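Local coordinates for protein class B carbapenemase GOB-18 (Elizabethkingia meningoseptica, PDB 5K0W) that hydrolyses beta-lactam antibiotics, carbapenems among them, as a class B3 metallo-beta-lactamase with two zinc ions in its active site, at residues Ile93-Gln98 and Lys117-Lys122; Ala106-Lys111 and Lys146-Asp151. All blocks are in the same frame, centred on the assembly; numbering follows the deposited sequence.

Interaction 1 (Ile93-Gln98 and Lys117-Lys122). With ZN (zinc ion), chain D.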
loop_
_atom_site.group_PDB
_atom_site.type_symbol
_atom_site.label_atom_id
_atom_site.label_comp_id
_atom_site.label_asym_id
_atom_site.label_seq_id
_atom_site.Cartn_x
_atom_site.Cartn_y
_atom_site.Cartn_z
ATOM N N ILE A 93 -8.115 -6.849 10.637
ATOM C CA ILE A 93 -8.363 -5.798 9.637
ATOM C C ILE A 93 -7.403 -5.873 8.438
ATOM O O ILE A 93 -6.198 -6.004 8.602
ATOM C CB ILE A 93 -8.364 -4.373 10.287
ATOM C CG1 ILE A 93 -9.395 -4.256 11.438
ATOM C CG2 ILE A 93 -8.612 -3.264 9.238
ATOM C CD1 ILE A 93 -9.055 -3.251 12.480
ATOM N N LEU A 94 -7.950 -5.722 7.241
ATOM C CA LEU A 94 -7.187 -5.673 5.996
ATOM C C LEU A 94 -7.272 -4.244 5.426
ATOM O O LEU A 94 -8.374 -3.704 5.319
ATOM C CB LEU A 94 -7.729 -6.705 4.985
ATOM C CG LEU A 94 -7.459 -8.170 5.338
ATOM C CD1 LEU A 94 -8.509 -9.087 4.754
ATOM C CD2 LEU A 94 -6.060 -8.586 4.901
ATOM N N LEU A 95 -6.113 -3.617 5.124
ATOM C CA LEU A 95 -6.033 -2.252 4.567
ATOM C C LEU A 95 -5.239 -2.188 3.247
ATOM O O LEU A 95 -4.470 -3.103 2.941
ATOM C CB LEU A 95 -5.522 -1.221 5.593
ATOM C CG LEU A 95 -6.297 -1.117 6.926
ATOM C CD1 LEU A 95 -5.541 -0.261 7.934
ATOM C CD2 LEU A 95 -7.675 -0.524 6.727
ATOM N N LEU A 96 -5.448 -1.109 2.464
ATOM C CA LEU A 96 -4.867 -0.906 1.137
ATOM C C LEU A 96 -4.302 0.476 0.927
ATOM O O LEU A 96 -4.935 1.452 1.321
ATOM C CB LEU A 96 -5.987 -1.070 0.097
ATOM C CG LEU A 96 -6.115 -2.384 -0.646
ATOM C CD1 LEU A 96 -7.179 -2.260 -1.707
ATOM C CD2 LEU A 96 -4.788 -2.797 -1.276
ATOM N N THR A 97 -3.193 0.584 0.189
ATOM C CA THR A 97 -2.648 1.901 -0.150
ATOM C C THR A 97 -3.038 2.305 -1.577
ATOM O O THR A 97 -2.966 3.489 -1.907
ATOM C CB THR A 97 -1.130 1.995 0.102
ATOM O OG1 THR A 97 -0.457 0.999 -0.667
ATOM C CG2 THR A 97 -0.766 1.895 1.579
ATOM N N GLN A 98 -3.436 1.319 -2.421
ATOM C CA GLN A 98 -3.837 1.499 -3.816
ATOM C C GLN A 98 -4.534 0.222 -4.334
ATOM O O GLN A 98 -4.140 -0.883 -3.951
ATOM C CB GLN A 98 -2.629 1.876 -4.710
ATOM C CG GLN A 98 -1.447 0.919 -4.608
ATOM C CD GLN A 98 -0.463 1.104 -5.733
ATOM O OE1 GLN A 98 -0.692 0.648 -6.862
ATOM N NE2 GLN A 98 0.694 1.721 -5.428
ATOM N N LYS A 117 -12.032 -8.172 8.574
ATOM C CA LYS A 117 -12.846 -7.138 7.950
ATOM C C LYS A 117 -11.948 -6.337 7.003
ATOM O O LYS A 117 -10.754 -6.161 7.271
ATOM C CB LYS A 117 -13.546 -6.257 8.999
ATOM C CG LYS A 117 -14.452 -7.027 9.968
ATOM C CD LYS A 117 -15.707 -7.609 9.306
ATOM C CE LYS A 117 -16.516 -8.504 10.224
ATOM N NZ LYS A 117 -15.906 -9.857 10.393
ATOM N N PHE A 118 -12.498 -5.944 5.852
ATOM C CA PHE A 118 -11.765 -5.187 4.851
ATOM C C PHE A 118 -12.291 -3.758 4.770
ATOM O O PHE A 118 -13.463 -3.557 4.469
ATOM C CB PHE A 118 -11.776 -5.901 3.484
ATOM C CG PHE A 118 -11.155 -5.111 2.353
ATOM C CD1 PHE A 118 -9.908 -4.499 2.506
ATOM C CD2 PHE A 118 -11.794 -5.006 1.122
ATOM C CE1 PHE A 118 -9.337 -3.762 1.467
ATOM C CE2 PHE A 118 -11.222 -4.268 0.079
ATOM C CZ PHE A 118 -9.993 -3.658 0.258
ATOM N N TYR A 119 -11.427 -2.777 5.093
ATOM C CA TYR A 119 -11.754 -1.350 5.067
ATOM C C TYR A 119 -10.944 -0.702 3.946
ATOM O O TYR A 119 -9.743 -0.935 3.846
ATOM C CB TYR A 119 -11.411 -0.678 6.415
ATOM C CG TYR A 119 -11.981 -1.302 7.673
ATOM C CD1 TYR A 119 -13.092 -2.139 7.623
ATOM C CD2 TYR A 119 -11.469 -0.982 8.924
ATOM C CE1 TYR A 119 -13.648 -2.680 8.779
ATOM C CE2 TYR A 119 -12.014 -1.518 10.089
ATOM C CZ TYR A 119 -13.107 -2.365 10.013
ATOM O OH TYR A 119 -13.654 -2.890 11.161
ATOM N N VAL A 120 -11.589 0.095 3.097
ATOM C CA VAL A 120 -10.924 0.738 1.967
ATOM C C VAL A 120 -11.395 2.186 1.721
ATOM O O VAL A 120 -12.498 2.560 2.136
ATOM C CB VAL A 120 -11.056 -0.145 0.703
ATOM C CG1 VAL A 120 -12.364 0.119 -0.041
ATOM C CG2 VAL A 120 -9.846 0.026 -0.213
ATOM N N ASP A 121 -10.551 2.978 1.011
ATOM C CA ASP A 121 -10.837 4.351 0.601
ATOM C C ASP A 121 -12.086 4.291 -0.264
ATOM O O ASP A 121 -12.156 3.444 -1.162
ATOM C CB ASP A 121 -9.671 4.892 -0.228
ATOM C CG ASP A 121 -9.637 6.402 -0.385
ATOM O OD1 ASP A 121 -10.626 6.972 -0.912
ATOM O OD2 ASP A 121 -8.598 7.008 -0.050
ATOM N N LYS A 122 -13.083 5.142 0.027
ATOM C CA LYS A 122 -14.349 5.156 -0.693
ATOM C C LYS A 122 -14.168 5.212 -2.211
ATOM O O LYS A 122 -14.814 4.443 -2.929
ATOM C CB LYS A 122 -15.259 6.281 -0.196
ATOM C CG LYS A 122 -16.737 6.045 -0.478
ATOM C CD LYS A 122 -17.559 7.234 -0.044
ATOM C CE LYS A 122 -19.034 6.991 -0.182
ATOM N NZ LYS A 122 -19.714 8.190 -0.728
HETATM ZN ZN ZN D . -0.038 0.813 -8.782
HETATM O O HOH W 1 -7.443 0.392 3.308
HETATM O O HOH W 2 1.959 0.455 -8.348
HETATM O O HOH W 3 0.733 0.667 -10.848
#
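Leu94 lies opposite Phe118 in a parallel strand pair of the metallo-beta-lactamase fold and is hydrogen-bonded to the residues before and after it, Lys117 and Tyr119. Strands 93-95 and 117-121 come within 4.7 Å of each other, and their directions differ by 30°. Two backbone hydrogen bonds join them: Leu94 N to Lys117 O at 2.8 Å and Tyr119 N to Leu94 O at 3.2 Å. From Leu95 on the two chains draw apart, and a water fills in: it accepts from Leu96 N and donates to Tyr119 O.

The two faces of the sheet differ. On one, the Phe118 ring turns its edge to Leu94 O, with CD1 3.3 Å from that oxygen. Its CZ meets Leu96 CD1 at 3.7 Å. The same Leu96 methyl also touches Val120 CG2, and these two side chains lie side by side. Phe118 CG stands anti to the backbone N (chi1 174°), which carries the ring alongside the neighbouring strand. On the other face, Ile93 CG2 meets Tyr119 CD2 at 3.7 Å, and the two side chains cross at a slant. Leu95 CD2 packs on Tyr119 CB.

Helices 107-114 and 125-129 pack against the Phe118 face, with Leu107 and Leu128 both touching Leu96 and Phe118. Strand 62-66 flanks strand 91-95 on the side away from 117-121. Beyond Leu95, segment 93-98 leaves the sheet for the metal site. Gln98 makes no contact with 117-122 but is a zinc ligand, together with His100 and His175. Its NE2 is hydrogen-bonded to Asn199 OD1, which would fix which end of the amide faces the metal. Two waters join the coordination, and Gln98 OE1 lies 2.0 Å from the zinc ion.

Interaction 2 (Ala106-Lys111 and Lys146-Asp151)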
loop_
_atom_site.group_PDB
_atom_site.type_symbol
_atom_site.label_atom_id
_atom_site.label_comp_id
_atom_site.label_asym_id
_atom_site.label_seq_id
_atom_site.Cartn_x
_atom_site.Cartn_y
_atom_site.Cartn_z
ATOM N N ALA A 106 -3.896 -10.946 -3.209
ATOM C CA ALA A 106 -4.162 -11.950 -2.181
ATOM C C ALA A 106 -5.237 -11.539 -1.197
ATOM O O ALA A 106 -5.492 -12.283 -0.252
ATOM C CB ALA A 106 -2.886 -12.313 -1.452
ATOM N N LEU A 107 -5.907 -10.394 -1.446
ATOM C CA LEU A 107 -6.935 -9.804 -0.586
ATOM C C LEU A 107 -8.128 -10.690 -0.332
ATOM O O LEU A 107 -8.593 -10.755 0.805
ATOM C CB LEU A 107 -7.414 -8.465 -1.141
ATOM C CG LEU A 107 -6.926 -7.211 -0.454
ATOM C CD1 LEU A 107 -7.428 -5.993 -1.201
ATOM C CD2 LEU A 107 -7.416 -7.140 0.994
ATOM N N GLN A 108 -8.661 -11.331 -1.390
ATOM C CA GLN A 108 -9.800 -12.234 -1.262
ATOM C C GLN A 108 -9.380 -13.495 -0.527
ATOM O O GLN A 108 -10.110 -13.951 0.356
ATOM C CB GLN A 108 -10.431 -12.564 -2.626
ATOM C CG GLN A 108 -11.759 -13.335 -2.522
ATOM C CD GLN A 108 -12.825 -12.627 -1.717
ATOM O OE1 GLN A 108 -12.717 -11.456 -1.394
ATOM N NE2 GLN A 108 -13.870 -13.337 -1.345
ATOM N N ASP A 109 -8.187 -14.026 -0.871
ATOM C CA ASP A 109 -7.584 -15.214 -0.267
ATOM C C ASP A 109 -7.476 -15.001 1.246
ATOM O O ASP A 109 -7.869 -15.883 2.008
ATOM C CB ASP A 109 -6.203 -15.488 -0.899
ATOM C CG ASP A 109 -6.206 -15.814 -2.398
ATOM O OD1 ASP A 109 -7.271 -16.229 -2.918
ATOM O OD2 ASP A 109 -5.126 -15.713 -3.036
ATOM N N PHE A 110 -7.033 -13.794 1.674
ATOM C CA PHE A 110 -6.936 -13.417 3.081
ATOM C C PHE A 110 -8.310 -13.267 3.732
ATOM O O PHE A 110 -8.531 -13.836 4.807
ATOM C CB PHE A 110 -6.102 -12.145 3.279
ATOM C CG PHE A 110 -4.642 -12.443 3.483
ATOM C CD1 PHE A 110 -4.188 -13.016 4.668
ATOM C CD2 PHE A 110 -3.716 -12.174 2.483
ATOM C CE1 PHE A 110 -2.831 -13.337 4.841
ATOM C CE2 PHE A 110 -2.357 -12.482 2.662
ATOM C CZ PHE A 110 -1.925 -13.064 3.840
ATOM N N LYS A 111 -9.238 -12.528 3.075
ATOM C CA LYS A 111 -10.593 -12.308 3.598
ATOM C C LYS A 111 -11.355 -13.602 3.892
ATOM O O LYS A 111 -11.981 -13.688 4.949
ATOM C CB LYS A 111 -11.408 -11.370 2.704
ATOM C CG LYS A 111 -12.383 -10.516 3.503
ATOM C CD LYS A 111 -13.409 -9.866 2.607
ATOM C CE LYS A 111 -14.676 -9.533 3.348
ATOM N NZ LYS A 111 -15.768 -9.137 2.418
ATOM N N LYS A 146 -8.848 -11.197 -7.916
ATOM C CA LYS A 146 -10.122 -11.708 -7.387
ATOM C C LYS A 146 -10.889 -10.563 -6.762
ATOM O O LYS A 146 -10.405 -9.980 -5.790
ATOM C CB LYS A 146 -9.893 -12.782 -6.309
ATOM C CG LYS A 146 -9.595 -14.191 -6.790
ATOM C CD LYS A 146 -9.114 -15.014 -5.579
ATOM C CE LYS A 146 -9.127 -16.503 -5.785
ATOM N NZ LYS A 146 -9.310 -17.220 -4.494
ATOM N N PRO A 147 -12.071 -10.197 -7.302
ATOM C CA PRO A 147 -12.838 -9.094 -6.703
ATOM C C PRO A 147 -13.147 -9.303 -5.219
ATOM O O PRO A 147 -13.310 -10.436 -4.779
ATOM C CB PRO A 147 -14.106 -9.042 -7.564
ATOM C CG PRO A 147 -14.187 -10.361 -8.209
ATOM C CD PRO A 147 -12.784 -10.755 -8.463
ATOM N N VAL A 148 -13.164 -8.202 -4.450
ATOM C CA VAL A 148 -13.430 -8.194 -3.002
ATOM C C VAL A 148 -14.454 -7.090 -2.645
ATOM O O VAL A 148 -14.480 -6.041 -3.297
ATOM C CB VAL A 148 -12.111 -8.171 -2.150
ATOM C CG1 VAL A 148 -11.304 -6.906 -2.382
ATOM C CG2 VAL A 148 -12.380 -8.363 -0.663
ATOM N N THR A 149 -15.315 -7.369 -1.637
ATOM C CA THR A 149 -16.351 -6.448 -1.156
ATOM C C THR A 149 -15.984 -5.831 0.206
ATOM O O THR A 149 -15.928 -6.553 1.207
ATOM C CB THR A 149 -17.712 -7.112 -1.246
ATOM O OG1 THR A 149 -17.981 -7.352 -2.634
ATOM C CG2 THR A 149 -18.830 -6.271 -0.653
ATOM N N PRO A 150 -15.702 -4.509 0.274
ATOM C CA PRO A 150 -15.322 -3.917 1.568
ATOM C C PRO A 150 -16.460 -3.906 2.583
ATOM O O PRO A 150 -17.620 -3.706 2.226
ATOM C CB PRO A 150 -14.860 -2.501 1.203
ATOM C CG PRO A 150 -15.534 -2.194 -0.071
ATOM C CD PRO A 150 -15.666 -3.502 -0.807
ATOM N N ASP A 151 -16.107 -4.170 3.843
ATOM C CA ASP A 151 -17.009 -4.188 4.991
ATOM C C ASP A 151 -17.269 -2.758 5.468
ATOM O O ASP A 151 -18.283 -2.502 6.121
ATOM C CB ASP A 151 -16.412 -5.033 6.131
ATOM C CG ASP A 151 -16.137 -6.462 5.723
ATOM O OD1 ASP A 151 -15.056 -6.716 5.149
ATOM O OD2 ASP A 151 -17.016 -7.322 5.944
HETATM O O HOH W 4 -8.295 -10.257 -4.124
HETATM O O HOH W 5 -15.685 -10.298 -0.568
#
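The first turn of helix 107-114 lies against an irregular stretch, 146-151, with Gln108 and Val148 nearest at 5.7 Å between their CA atoms. Ala106 is the N-cap residue. A water beside this helix start accepts from Gln108 N and donates to Lys146 O, so it joins the two backbones.

Lys146 reaches along the helix surface. Its CB packs on Gln108 CB at 3.7 Å, and the extended chain brings NZ to Asp109 OD1 at 2.8 Å. This is a salt bridge with a hydrogen bond. The ammonium meets the oxygen nearly in line with its C-O bond, and the lysine chain comes in roughly perpendicular to the aspartate.

Val148 is the apolar centre. Its CG2 lies 3.7 Å from Lys111 CD, and its CG1 is in looser contact with Leu107 CD1. Gln108 and Val148 run antiparallel to one another, the amide oxygen OE1 passing Val148 CG2 and CB. A bend of the Gln108 chain at chi2 (58°) brings OE1 there. A second water donates to this OE1. It also accepts from Lys111 NZ and Thr149 N.

Lys111 stretches out beyond CG across Val148. Its NZ gives a hydrogen bond of 2.9 Å to Thr149 O, in the carbonyl plane. The salt bridge from the same nitrogen to Asp151 OD1 is long, at 3.7 Å. Phe118 N of strand 117-121 is the main partner of that oxygen.

The contact thus joins helix 107-114 to the loop that leads into strand 152-154. Leu128 of helix 125-129 touches both Leu107 and Val148, and Phe118 also packs on both. On another side of helix 107-114, Phe110 meets Phe74 of helix 73-83 edge-to-face.

Overall arrangement
Interactions 1 and 2 share one neighbourhood, with centres about 10 Å apart. The first is buried: parallel strands meet through backbone bonds and apolar side chains, and one segment runs on to the zinc site. The second lies farther out and is partly exposed. It relies on lysines, carboxylates, bridging waters and a small apolar patch. The four segments alternate along the chain, and helix 107-114 leads directly into strand 117-121. Besides the Asp151 link to Phe118, the contacts meet where Phe118 CE2 packs on Val148 CG1. Strand 117-121 has strand 91-95 on one side and strand 152-154 on the other, and the 146-151 loop leads into the latter.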